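Local coordinates for variant surface glycoprotein MITat 1.13 (Trypanosoma brucei, PDB 6Z8G) that probably forms part of the dense surface coat by which the parasite, switching among many antigenically distinct variants, evades the host immune response, at residues Leu69-Leu74 and Asp373-Leu378; Leu88-Asp93 and Arg291-Phe296; Ser208-Thr213 and Ala241-Lys246; Lys233-Thr238 and Asn245-His250. All blocks are in the same frame, centred on the assembly; numbering follows the deposited sequence.

Interaction 1: residues Leu69-Leu74 and Asp373-Leu378; sequences LVTAAL and DAIARL
Val70, Thr71 and Leu74 pack on Ile375 and Leu378 in an apolar helix-helix contact, buried at the end of the long helix 34-75, where helix 368-383 runs beside it. The short axes run in nearly the same direction, 24° apart, and come within 10.0 Å. No hydrogen bond joins the two segments. Ile375 takes part in three of the four residue contacts, through both of its branches. Its CG2 meets Leu74 CD2 at 3.6 Å, and the two side chains cross at about a right angle. With Ile375 CG1 anti to the carbonyl carbon (chi1 -75°), CD1 lies 4.2 Å from Val70 CG1 and 3.9 Å from Thr71 OG1. That hydroxyl is hydrogen-bonded to Ser67 O. The long antiparallel pair 34-75 and 78-129 is the helical hairpin of A-type variant surface glycoproteins, and helix 368-383 is the last modelled helix of the chain. One turn beyond Ile375, Leu378 CD1 reaches Leu74 CB at 4.2 Å. Leu379 of the second subunit also packs on Leu74. Arg377 NE forms a salt bridge with Asp373 OD1 (3.1 Å); NH1 pairs with Glu357 of its own chain and NH2 with Glu311 of the second subunit.

Interaction 2: residues Leu88-Asp93 and Arg291-Phe296; sequences LGAAAD and RANPKF
Asn293 and Asp93 make the hydrogen bond between helix 78-129 and the loop that follows helix 287-291. Asn293 ND2 donates to Asp93 OD2 at 2.7 Å, with an N-H...O angle of 157°. The bond uses the anti lone pair of OD2, on the side away from OD1. The oxygen is tilted only modestly from the amide plane, although carboxylate and amide planes stand 73° apart. Asp93 CG is anti to the backbone N (chi1 -160°), and the carboxylate extends from the helix to the amide. The other end of the same amide is also in use. Asn293 OD1 accepts from Lys295 N at 2.9 Å. This is a capping bond in the turn that leads into helix 296-304. Bonds at both ends of the amide fix its rotation, and one side chain thus links the start of that helix to the long hairpin helix of the A-type fold.

The packing contacts lie where the helix carries the small residues Gly89 and Ala90. The backbones come close there, with Ala90 CA 5.1 Å from Lys295 CA. Ala90 CB touches Asn293 CB at 3.9 Å and lies 4.3 Å from Phe296 CB. Lys295 CG lies 3.8 Å from Gly89 O, and the same carbon approaches Asp93 CB.

Opposite charges lie near each other without touching: Lys295 NZ is 5.5 Å from Asp93 OD1. The ammonium makes a long, weak ion pair with Asp373 of the second subunit, whose Pro369 packs on Asp93.

Interaction 3: residues Ser208-Thr213 and Ala241-Lys246; sequences SSSCHT and AATNNK
This contact belongs to the loops beside the Cys201-Cys211 disulfide; Ser210, Cys211 and His212 meet Ala241, Thr243 and Asn244. Two nearly straight hydrogen bonds join the loops, each from a backbone N-H to a side-chain hydroxyl. Thr243 N donates to Ser210 OG at 2.9 Å. Cys211 N donates to Thr243 OG1 at 2.7 Å (171°). Thr243 OG1 sits between its backbone N and carbonyl carbon (chi1 70°), which turns it to Cys211. It also bonds to Cys201 O; that one hydroxyl bridges the backbones of the two half-cystines. Thr243 and Asn244 are the central residues of a type I beta turn, Ala242 to Asn245, placed against the short, weakly bonded strand 209-210 at the margin of the antiparallel sheet. Ser210 OG is also hydrogen-bonded to His212 ND1 at 2.7 Å, which ties the imidazole to the serine. Ala241 CA then makes a CH-pi contact over the ring, 3.9 Å from its centroid and 12° off the normal. Thr213 CG2 covers the opposite face, towards the rim. Within the turn, Asn244 OD1 touches Ser210 CB at 3.5 Å. Leu147 of the second subunit packs on Cys211 and Thr243, and its Thr148 on His212.

Interaction 4: residues Lys233-Thr238 and Asn245-His250; sequences KDESAT and NKRAIH
Glu235 and Ala248 are joined by two hydrogen bonds, one made by the glutamate backbone and one by its carboxylate. Glu235 N donates to Ala248 O at 2.8 Å. Ala248 N donates back to Glu235 OE1 at 2.6 Å (159°), on the anti lone pair of that oxygen. The chain of Glu235 is extended (chi2 -179°), so the carboxylate reaches past the carbonyl to the N-H of the same residue. Both polar backbone atoms of Ala248 are thereby satisfied. Around these bonds the side chains pack. Lys233 CD rests on Ala248 CB at 3.7 Å. Arg247 crosses Glu235 at about a right angle, its CD 3.6 Å from OE1. Its NE is 4.5 Å from Glu235 OE2, which lies well out of the guanidinium plane; no N-H points at it, and any attraction is probably electrostatic only.

A second shell shapes the turn. Asp234 OD1 accepts from Ser236 N at 2.9 Å, closing an Asx turn, and from Ser236 OG at 2.8 Å. Lys149 of the second subunit bonds to Ile249 O and His250 ND1. Glu235 is the N-cap residue of helix 236-239. That short helix packs beside strand 247-253, with Trp239 against Arg247 and Ile249, and the strand pairs antiparallel with strand 194-203.

In the fold
From the N terminus, helix 34-75 runs to residues 69-74, the first half of interaction 1. Residues 88-93 of helix 78-129 begin interaction 2 and touch 69-74 through Leu88 and Ala91. At the sheet, interaction 3 closes a loop between 208-213 and 241-246. Interaction 4 crosses it: it starts inside that loop, at 233-238, and ends beyond it, at 245-250; the two share Asn245 and Lys246. Both nest inside the loop of interaction 2, which joins helix 78-129 to the loop before helix 296-304. That in turn nests inside interaction 1, which joins helix 34-75 to the last modelled helix, 368-383. Centres of interactions 1 and 3 are about 92 Å apart. All four contacts reach the second subunit.

Interaction 1: residues Leu69-Leu74 and Asp373-Leu378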
loop_
_atom_site.group_PDB
_atom_site.type_symbol
_atom_site.label_atom_id
_atom_site.label_comp_id
_atom_site.label_asym_id
_atom_site.label_seq_id
_atom_site.Cartn_x
_atom_site.Cartn_y
_atom_site.Cartn_z
ATOM N N LEU B 69 -16.616 -18.807 -19.672
ATOM C CA LEU B 69 -18.025 -18.843 -20.055
ATOM C C LEU B 69 -18.210 -18.285 -21.453
ATOM O O LEU B 69 -18.910 -18.872 -22.274
ATOM C CB LEU B 69 -18.883 -18.070 -19.048
ATOM C CG LEU B 69 -19.153 -18.772 -17.695
ATOM C CD1 LEU B 69 -19.705 -17.794 -16.644
ATOM C CD2 LEU B 69 -20.060 -19.975 -17.815
ATOM N N VAL B 70 -17.612 -17.129 -21.735
ATOM C CA VAL B 70 -17.759 -16.557 -23.064
ATOM C C VAL B 70 -17.225 -17.526 -24.098
ATOM O O VAL B 70 -17.875 -17.789 -25.116
ATOM C CB VAL B 70 -17.057 -15.190 -23.153
ATOM C CG1 VAL B 70 -17.123 -14.670 -24.568
ATOM C CG2 VAL B 70 -17.707 -14.209 -22.190
ATOM N N THR B 71 -16.043 -18.097 -23.836
ATOM C CA THR B 71 -15.447 -19.017 -24.806
ATOM C C THR B 71 -16.332 -20.248 -25.034
ATOM O O THR B 71 -16.633 -20.620 -26.178
ATOM C CB THR B 71 -14.054 -19.438 -24.327
ATOM O OG1 THR B 71 -13.281 -18.273 -24.005
ATOM C CG2 THR B 71 -13.317 -20.235 -25.411
ATOM N N ALA B 72 -16.763 -20.891 -23.950
ATOM C CA ALA B 72 -17.591 -22.081 -24.085
ATOM C C ALA B 72 -18.924 -21.752 -24.730
ATOM O O ALA B 72 -19.434 -22.537 -25.525
ATOM C CB ALA B 72 -17.796 -22.729 -22.720
ATOM N N ALA B 73 -19.493 -20.577 -24.420
ATOM C CA ALA B 73 -20.770 -20.199 -25.022
ATOM C C ALA B 73 -20.681 -20.141 -26.548
ATOM O O ALA B 73 -21.633 -20.514 -27.249
ATOM C CB ALA B 73 -21.232 -18.852 -24.484
ATOM N N LEU B 74 -19.536 -19.711 -27.087
ATOM C CA LEU B 74 -19.381 -19.694 -28.536
ATOM C C LEU B 74 -19.169 -21.087 -29.093
ATOM O O LEU B 74 -19.636 -21.390 -30.194
ATOM C CB LEU B 74 -18.199 -18.821 -28.953
ATOM C CG LEU B 74 -18.452 -17.383 -29.388
ATOM C CD1 LEU B 74 -19.076 -16.601 -28.253
ATOM C CD2 LEU B 74 -17.129 -16.742 -29.809
ATOM N N ASP B 373 -7.582 -16.601 -28.912
ATOM C CA ASP B 373 -7.277 -17.163 -30.222
ATOM C C ASP B 373 -8.406 -18.071 -30.709
ATOM O O ASP B 373 -8.871 -17.936 -31.841
ATOM C CB ASP B 373 -5.946 -17.921 -30.138
ATOM C CG ASP B 373 -5.334 -18.225 -31.513
ATOM O OD1 ASP B 373 -5.937 -17.870 -32.557
ATOM O OD2 ASP B 373 -4.237 -18.833 -31.536
ATOM N N ALA B 374 -8.922 -18.936 -29.834
ATOM C CA ALA B 374 -10.026 -19.823 -30.199
ATOM C C ALA B 374 -11.259 -19.044 -30.616
ATOM O O ALA B 374 -11.932 -19.423 -31.573
ATOM C CB ALA B 374 -10.379 -20.755 -29.044
ATOM N N ILE B 375 -11.589 -17.973 -29.896
ATOM C CA ILE B 375 -12.773 -17.188 -30.242
ATOM C C ILE B 375 -12.664 -16.651 -31.660
ATOM O O ILE B 375 -13.613 -16.744 -32.446
ATOM C CB ILE B 375 -12.988 -16.058 -29.224
ATOM C CG1 ILE B 375 -13.546 -16.639 -27.926
ATOM C CG2 ILE B 375 -13.947 -15.035 -29.799
ATOM C CD1 ILE B 375 -13.696 -15.613 -26.863
ATOM N N ALA B 376 -11.496 -16.120 -32.025
ATOM C CA ALA B 376 -11.287 -15.643 -33.394
ATOM C C ALA B 376 -11.468 -16.765 -34.406
ATOM O O ALA B 376 -12.118 -16.597 -35.450
ATOM C CB ALA B 376 -9.885 -15.049 -33.534
ATOM N N ARG B 377 -10.880 -17.923 -34.120
ATOM C CA ARG B 377 -10.979 -19.027 -35.059
ATOM C C ARG B 377 -12.414 -19.548 -35.164
ATOM O O ARG B 377 -12.870 -19.914 -36.258
ATOM C CB ARG B 377 -9.986 -20.105 -34.644
ATOM C CG ARG B 377 -8.574 -19.600 -34.729
ATOM C CD ARG B 377 -7.602 -20.578 -34.149
ATOM N NE ARG B 377 -6.230 -20.237 -34.493
ATOM C CZ ARG B 377 -5.525 -20.850 -35.439
ATOM N NH1 ARG B 377 -6.069 -21.847 -36.132
ATOM N NH2 ARG B 377 -4.279 -20.471 -35.683
ATOM N N LEU B 378 -13.153 -19.554 -34.049
ATOM C CA LEU B 378 -14.547 -19.964 -34.092
ATOM C C LEU B 378 -15.375 -18.999 -34.926
ATOM O O LEU B 378 -16.169 -19.428 -35.773
ATOM C CB LEU B 378 -15.115 -20.054 -32.674
ATOM C CG LEU B 378 -14.635 -21.209 -31.789
ATOM C CD1 LEU B 378 -14.714 -20.825 -30.309
ATOM C CD2 LEU B 378 -15.441 -22.439 -32.044
#

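Interaction 2: residues Leu88-Asp93 and Arg291-Phe296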
loop_
_atom_site.group_PDB
_atom_site.type_symbol
_atom_site.label_atom_id
_atom_site.label_comp_id
_atom_site.label_asym_id
_atom_site.label_seq_id
_atom_site.Cartn_x
_atom_site.Cartn_y
_atom_site.Cartn_z
ATOM N N LEU B 88 -23.739 -16.522 -18.178
ATOM C CA LEU B 88 -22.904 -15.517 -18.818
ATOM C C LEU B 88 -23.315 -14.113 -18.391
ATOM O O LEU B 88 -22.482 -13.324 -17.932
ATOM C CB LEU B 88 -22.986 -15.690 -20.330
ATOM C CG LEU B 88 -21.781 -15.132 -21.068
ATOM C CD1 LEU B 88 -21.672 -15.845 -22.384
ATOM C CD2 LEU B 88 -21.972 -13.654 -21.290
ATOM N N GLY B 89 -24.602 -13.779 -18.534
ATOM C CA GLY B 89 -25.051 -12.437 -18.178
ATOM C C GLY B 89 -24.893 -12.134 -16.697
ATOM O O GLY B 89 -24.554 -11.009 -16.310
ATOM N N ALA B 90 -25.180 -13.121 -15.839
ATOM C CA ALA B 90 -24.941 -12.929 -14.413
ATOM C C ALA B 90 -23.455 -12.763 -14.130
ATOM O O ALA B 90 -23.058 -11.934 -13.297
ATOM C CB ALA B 90 -25.492 -14.116 -13.628
ATOM N N ALA B 91 -22.618 -13.541 -14.832
ATOM C CA ALA B 91 -21.186 -13.493 -14.572
ATOM C C ALA B 91 -20.630 -12.139 -14.921
ATOM O O ALA B 91 -19.761 -11.619 -14.217
ATOM C CB ALA B 91 -20.459 -14.566 -15.379
ATOM N N ALA B 92 -21.132 -11.543 -15.999
ATOM C CA ALA B 92 -20.652 -10.220 -16.371
ATOM C C ALA B 92 -21.004 -9.202 -15.305
ATOM O O ALA B 92 -20.201 -8.317 -14.979
ATOM C CB ALA B 92 -21.244 -9.814 -17.711
ATOM N N ASP B 93 -22.197 -9.326 -14.734
ATOM C CA ASP B 93 -22.612 -8.418 -13.668
ATOM C C ASP B 93 -21.790 -8.616 -12.383
ATOM O O ASP B 93 -21.368 -7.642 -11.741
ATOM C CB ASP B 93 -24.107 -8.603 -13.425
ATOM C CG ASP B 93 -24.727 -7.419 -12.719
ATOM O OD1 ASP B 93 -24.577 -6.277 -13.223
ATOM O OD2 ASP B 93 -25.347 -7.629 -11.647
ATOM N N ARG B 291 -27.317 -17.340 -8.598
ATOM C CA ARG B 291 -28.769 -17.341 -8.412
ATOM C C ARG B 291 -29.344 -16.008 -7.928
ATOM O O ARG B 291 -30.449 -15.625 -8.311
ATOM C CB ARG B 291 -29.183 -18.463 -7.455
ATOM C CG ARG B 291 -30.675 -18.753 -7.449
ATOM C CD ARG B 291 -30.962 -20.165 -6.966
ATOM N NE ARG B 291 -32.312 -20.599 -7.313
ATOM C CZ ARG B 291 -32.757 -21.844 -7.175
ATOM N NH1 ARG B 291 -31.957 -22.786 -6.695
ATOM N NH2 ARG B 291 -34.001 -22.148 -7.517
ATOM N N ALA B 292 -28.589 -15.310 -7.089
ATOM C CA ALA B 292 -29.016 -14.035 -6.528
ATOM C C ALA B 292 -28.760 -12.865 -7.466
ATOM O O ALA B 292 -29.123 -11.724 -7.139
ATOM C CB ALA B 292 -28.316 -13.793 -5.190
ATOM N N ASN B 293 -28.114 -13.100 -8.587
ATOM C CA ASN B 293 -27.833 -11.966 -9.446
ATOM C C ASN B 293 -29.079 -11.616 -10.249
ATOM O O ASN B 293 -29.702 -12.503 -10.845
ATOM C CB ASN B 293 -26.660 -12.229 -10.382
ATOM C CG ASN B 293 -26.294 -10.992 -11.188
ATOM O OD1 ASN B 293 -26.871 -10.742 -12.249
ATOM N ND2 ASN B 293 -25.386 -10.180 -10.658
ATOM N N PRO B 294 -29.452 -10.341 -10.290
ATOM C CA PRO B 294 -30.669 -9.936 -11.014
ATOM C C PRO B 294 -30.725 -10.348 -12.479
ATOM O O PRO B 294 -31.829 -10.421 -13.017
ATOM C CB PRO B 294 -30.657 -8.404 -10.879
ATOM C CG PRO B 294 -29.725 -8.104 -9.687
ATOM C CD PRO B 294 -28.712 -9.195 -9.708
ATOM N N LYS B 295 -29.593 -10.551 -13.170
ATOM C CA LYS B 295 -29.648 -10.931 -14.589
ATOM C C LYS B 295 -30.064 -12.383 -14.810
ATOM O O LYS B 295 -30.565 -12.725 -15.889
ATOM C CB LYS B 295 -28.286 -10.704 -15.269
ATOM C CG LYS B 295 -27.766 -9.246 -15.241
ATOM C CD LYS B 295 -28.541 -8.297 -16.194
ATOM C CE LYS B 295 -27.952 -6.869 -16.142
ATOM N NZ LYS B 295 -28.260 -6.047 -17.352
ATOM N N PHE B 296 -29.879 -13.236 -13.801
ATOM C CA PHE B 296 -29.951 -14.681 -13.985
ATOM C C PHE B 296 -31.344 -15.168 -14.365
ATOM O O PHE B 296 -31.498 -15.873 -15.367
ATOM C CB PHE B 296 -29.482 -15.356 -12.704
ATOM C CG PHE B 296 -29.459 -16.845 -12.769
ATOM C CD1 PHE B 296 -28.555 -17.500 -13.579
ATOM C CD2 PHE B 296 -30.314 -17.593 -11.981
ATOM C CE1 PHE B 296 -28.525 -18.886 -13.623
ATOM C CE2 PHE B 296 -30.289 -18.971 -12.014
ATOM C CZ PHE B 296 -29.394 -19.623 -12.823
#

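Interaction 3: residues Ser208-Thr213 and Ala241-Lys246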
loop_
_atom_site.group_PDB
_atom_site.type_symbol
_atom_site.label_atom_id
_atom_site.label_comp_id
_atom_site.label_asym_id
_atom_site.label_seq_id
_atom_site.Cartn_x
_atom_site.Cartn_y
_atom_site.Cartn_z
ATOM N N SER B 208 22.869 12.402 52.880
ATOM C CA SER B 208 21.672 12.095 53.647
ATOM C C SER B 208 20.728 13.281 53.758
ATOM O O SER B 208 19.583 13.112 54.203
ATOM C CB SER B 208 22.083 11.628 55.057
ATOM O OG SER B 208 22.615 12.704 55.854
ATOM N N SER B 209 21.167 14.459 53.332
ATOM C CA SER B 209 20.487 15.712 53.621
ATOM C C SER B 209 19.983 16.390 52.354
ATOM O O SER B 209 20.578 16.268 51.284
ATOM C CB SER B 209 21.411 16.681 54.371
ATOM O OG SER B 209 21.963 16.067 55.523
ATOM N N SER B 210 18.918 17.170 52.508
ATOM C CA SER B 210 18.386 17.938 51.404
ATOM C C SER B 210 19.236 19.186 51.188
ATOM O O SER B 210 19.766 19.776 52.134
ATOM C CB SER B 210 16.944 18.308 51.710
ATOM O OG SER B 210 16.442 19.194 50.744
ATOM N N CYS B 211 19.345 19.608 49.930
ATOM C CA CYS B 211 20.157 20.771 49.570
ATOM C C CYS B 211 19.432 22.085 49.767
ATOM O O CYS B 211 20.023 23.133 49.517
ATOM C CB CYS B 211 20.645 20.699 48.117
ATOM S SG CYS B 211 21.823 19.366 47.828
ATOM N N HIS B 212 18.168 22.062 50.169
ATOM C CA HIS B 212 17.509 23.323 50.437
ATOM C C HIS B 212 17.892 23.885 51.800
ATOM O O HIS B 212 17.728 25.086 52.018
ATOM C CB HIS B 212 15.993 23.182 50.322
ATOM C CG HIS B 212 15.324 22.650 51.553
ATOM N ND1 HIS B 212 15.526 21.370 52.019
ATOM C CD2 HIS B 212 14.414 23.211 52.385
ATOM C CE1 HIS B 212 14.783 21.170 53.093
ATOM N NE2 HIS B 212 14.104 22.276 53.343
ATOM N N THR B 213 18.418 23.054 52.699
ATOM C CA THR B 213 18.925 23.507 53.987
ATOM C C THR B 213 20.401 23.199 54.213
ATOM O O THR B 213 21.072 23.970 54.900
ATOM C CB THR B 213 18.102 22.896 55.137
ATOM O OG1 THR B 213 18.024 21.475 54.989
ATOM C CG2 THR B 213 16.689 23.498 55.184
ATOM N N ALA B 241 11.430 20.920 49.512
ATOM C CA ALA B 241 11.593 20.610 50.930
ATOM C C ALA B 241 12.354 19.308 51.188
ATOM O O ALA B 241 12.525 18.921 52.355
ATOM C CB ALA B 241 10.224 20.544 51.623
ATOM N N ALA B 242 12.773 18.603 50.133
ATOM C CA ALA B 242 13.496 17.346 50.269
ATOM C C ALA B 242 14.168 17.000 48.953
ATOM O O ALA B 242 13.701 16.112 48.236
ATOM C CB ALA B 242 12.546 16.231 50.702
ATOM N N THR B 243 15.259 17.697 48.618
ATOM C CA THR B 243 15.877 17.525 47.310
ATOM C C THR B 243 16.571 16.189 47.153
ATOM O O THR B 243 16.937 15.831 46.027
ATOM C CB THR B 243 16.892 18.633 47.007
ATOM O OG1 THR B 243 18.059 18.486 47.836
ATOM C CG2 THR B 243 16.276 20.007 47.192
ATOM N N ASN B 244 16.799 15.469 48.240
ATOM C CA ASN B 244 17.483 14.184 48.181
ATOM C C ASN B 244 16.575 13.054 47.730
ATOM O O ASN B 244 16.970 11.891 47.847
ATOM C CB ASN B 244 18.090 13.850 49.551
ATOM C CG ASN B 244 17.083 13.991 50.672
ATOM O OD1 ASN B 244 16.400 15.010 50.779
ATOM N ND2 ASN B 244 16.954 12.952 51.489
ATOM N N ASN B 245 15.373 13.354 47.242
ATOM C CA ASN B 245 14.511 12.368 46.598
ATOM C C ASN B 245 14.325 12.751 45.133
ATOM O O ASN B 245 14.054 13.916 44.821
ATOM C CB ASN B 245 13.154 12.275 47.296
ATOM C CG ASN B 245 13.276 12.250 48.803
ATOM O OD1 ASN B 245 13.379 13.293 49.444
ATOM N ND2 ASN B 245 13.239 11.057 49.379
ATOM N N LYS B 246 14.482 11.775 44.240
ATOM C CA LYS B 246 14.317 12.014 42.810
ATOM C C LYS B 246 12.881 12.395 42.538
ATOM O O LYS B 246 11.959 11.693 42.955
ATOM C CB LYS B 246 14.704 10.774 42.011
ATOM C CG LYS B 246 14.801 11.020 40.508
ATOM C CD LYS B 246 15.352 9.804 39.739
ATOM C CE LYS B 246 14.421 8.601 39.827
ATOM N NZ LYS B 246 14.878 7.460 38.968
#

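Interaction 4: residues Lys233-Thr238 and Asn245-His250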
loop_
_atom_site.group_PDB
_atom_site.type_symbol
_atom_site.label_atom_id
_atom_site.label_comp_id
_atom_site.label_asym_id
_atom_site.label_seq_id
_atom_site.Cartn_x
_atom_site.Cartn_y
_atom_site.Cartn_z
ATOM N N LYS B 233 4.105 16.765 34.644
ATOM C CA LYS B 233 4.469 16.617 36.058
ATOM C C LYS B 233 5.155 17.881 36.586
ATOM O O LYS B 233 6.028 18.449 35.923
ATOM C CB LYS B 233 5.429 15.442 36.278
ATOM C CG LYS B 233 4.892 14.052 36.180
ATOM C CD LYS B 233 6.119 13.130 36.194
ATOM C CE LYS B 233 5.839 11.681 36.555
ATOM N NZ LYS B 233 7.117 10.895 36.643
ATOM N N ASP B 234 4.810 18.296 37.805
ATOM C CA ASP B 234 5.628 19.306 38.480
ATOM C C ASP B 234 5.604 18.960 39.963
ATOM O O ASP B 234 4.648 19.299 40.661
ATOM C CB ASP B 234 5.157 20.736 38.236
ATOM C CG ASP B 234 6.066 21.785 38.941
ATOM O OD1 ASP B 234 6.910 21.390 39.792
ATOM O OD2 ASP B 234 5.951 23.009 38.653
ATOM N N GLU B 235 6.649 18.269 40.417
ATOM C CA GLU B 235 6.789 17.857 41.803
ATOM C C GLU B 235 7.761 18.760 42.560
ATOM O O GLU B 235 8.399 18.314 43.522
ATOM C CB GLU B 235 7.236 16.395 41.862
ATOM C CG GLU B 235 6.635 15.516 40.766
ATOM C CD GLU B 235 7.080 14.070 40.866
ATOM O OE1 GLU B 235 8.182 13.721 40.383
ATOM O OE2 GLU B 235 6.320 13.281 41.443
ATOM N N SER B 236 7.940 20.000 42.092
ATOM C CA SER B 236 8.881 20.903 42.734
ATOM C C SER B 236 8.474 21.223 44.169
ATOM O O SER B 236 9.340 21.415 45.031
ATOM C CB SER B 236 9.046 22.172 41.896
ATOM O OG SER B 236 7.868 22.937 41.869
ATOM N N ALA B 237 7.174 21.295 44.449
ATOM C CA ALA B 237 6.753 21.696 45.782
ATOM C C ALA B 237 7.305 20.737 46.826
ATOM O O ALA B 237 7.918 21.162 47.811
ATOM C CB ALA B 237 5.230 21.765 45.850
ATOM N N THR B 238 7.150 19.433 46.605
ATOM C CA THR B 238 7.719 18.477 47.547
ATOM C C THR B 238 9.237 18.422 47.432
ATOM O O THR B 238 9.933 18.251 48.442
ATOM C CB THR B 238 7.112 17.095 47.322
ATOM O OG1 THR B 238 5.685 17.182 47.408
ATOM C CG2 THR B 238 7.618 16.113 48.366
ATOM N N ASN B 245 15.373 13.354 47.242
ATOM C CA ASN B 245 14.511 12.368 46.598
ATOM C C ASN B 245 14.325 12.751 45.133
ATOM O O ASN B 245 14.054 13.916 44.821
ATOM C CB ASN B 245 13.154 12.275 47.296
ATOM C CG ASN B 245 13.276 12.250 48.803
ATOM O OD1 ASN B 245 13.379 13.293 49.444
ATOM N ND2 ASN B 245 13.239 11.057 49.379
ATOM N N LYS B 246 14.482 11.775 44.240
ATOM C CA LYS B 246 14.317 12.014 42.810
ATOM C C LYS B 246 12.881 12.395 42.538
ATOM O O LYS B 246 11.959 11.693 42.955
ATOM C CB LYS B 246 14.704 10.774 42.011
ATOM C CG LYS B 246 14.801 11.020 40.508
ATOM C CD LYS B 246 15.352 9.804 39.739
ATOM C CE LYS B 246 14.421 8.601 39.827
ATOM N NZ LYS B 246 14.878 7.460 38.968
ATOM N N ARG B 247 12.692 13.559 41.925
ATOM C CA ARG B 247 11.366 14.050 41.588
ATOM C C ARG B 247 11.449 14.763 40.253
ATOM O O ARG B 247 12.485 15.335 39.912
ATOM C CB ARG B 247 10.811 15.012 42.654
ATOM C CG ARG B 247 10.453 14.367 43.993
ATOM C CD ARG B 247 9.303 13.442 43.809
ATOM N NE ARG B 247 8.925 12.749 45.030
ATOM C CZ ARG B 247 9.616 11.745 45.563
ATOM N NH1 ARG B 247 10.750 11.336 45.001
ATOM N NH2 ARG B 247 9.165 11.147 46.654
ATOM N N ALA B 248 10.363 14.694 39.489
ATOM C CA ALA B 248 10.249 15.429 38.229
ATOM C C ALA B 248 9.852 16.864 38.560
ATOM O O ALA B 248 8.703 17.142 38.900
ATOM C CB ALA B 248 9.235 14.763 37.308
ATOM N N ILE B 249 10.808 17.785 38.482
ATOM C CA ILE B 249 10.572 19.144 38.937
ATOM C C ILE B 249 10.203 20.070 37.801
ATOM O O ILE B 249 9.855 21.232 38.045
ATOM C CB ILE B 249 11.795 19.684 39.705
ATOM C CG1 ILE B 249 13.009 19.843 38.771
ATOM C CG2 ILE B 249 12.125 18.762 40.851
ATOM C CD1 ILE B 249 14.132 20.666 39.397
ATOM N N HIS B 250 10.230 19.578 36.561
ATOM C CA HIS B 250 9.781 20.364 35.423
ATOM C C HIS B 250 9.417 19.421 34.287
ATOM O O HIS B 250 10.024 18.363 34.137
ATOM C CB HIS B 250 10.848 21.347 34.962
ATOM C CG HIS B 250 10.300 22.460 34.132
ATOM N ND1 HIS B 250 9.681 23.564 34.681
ATOM C CD2 HIS B 250 10.246 22.624 32.791
ATOM C CE1 HIS B 250 9.272 24.362 33.708
ATOM N NE2 HIS B 250 9.607 23.816 32.553
#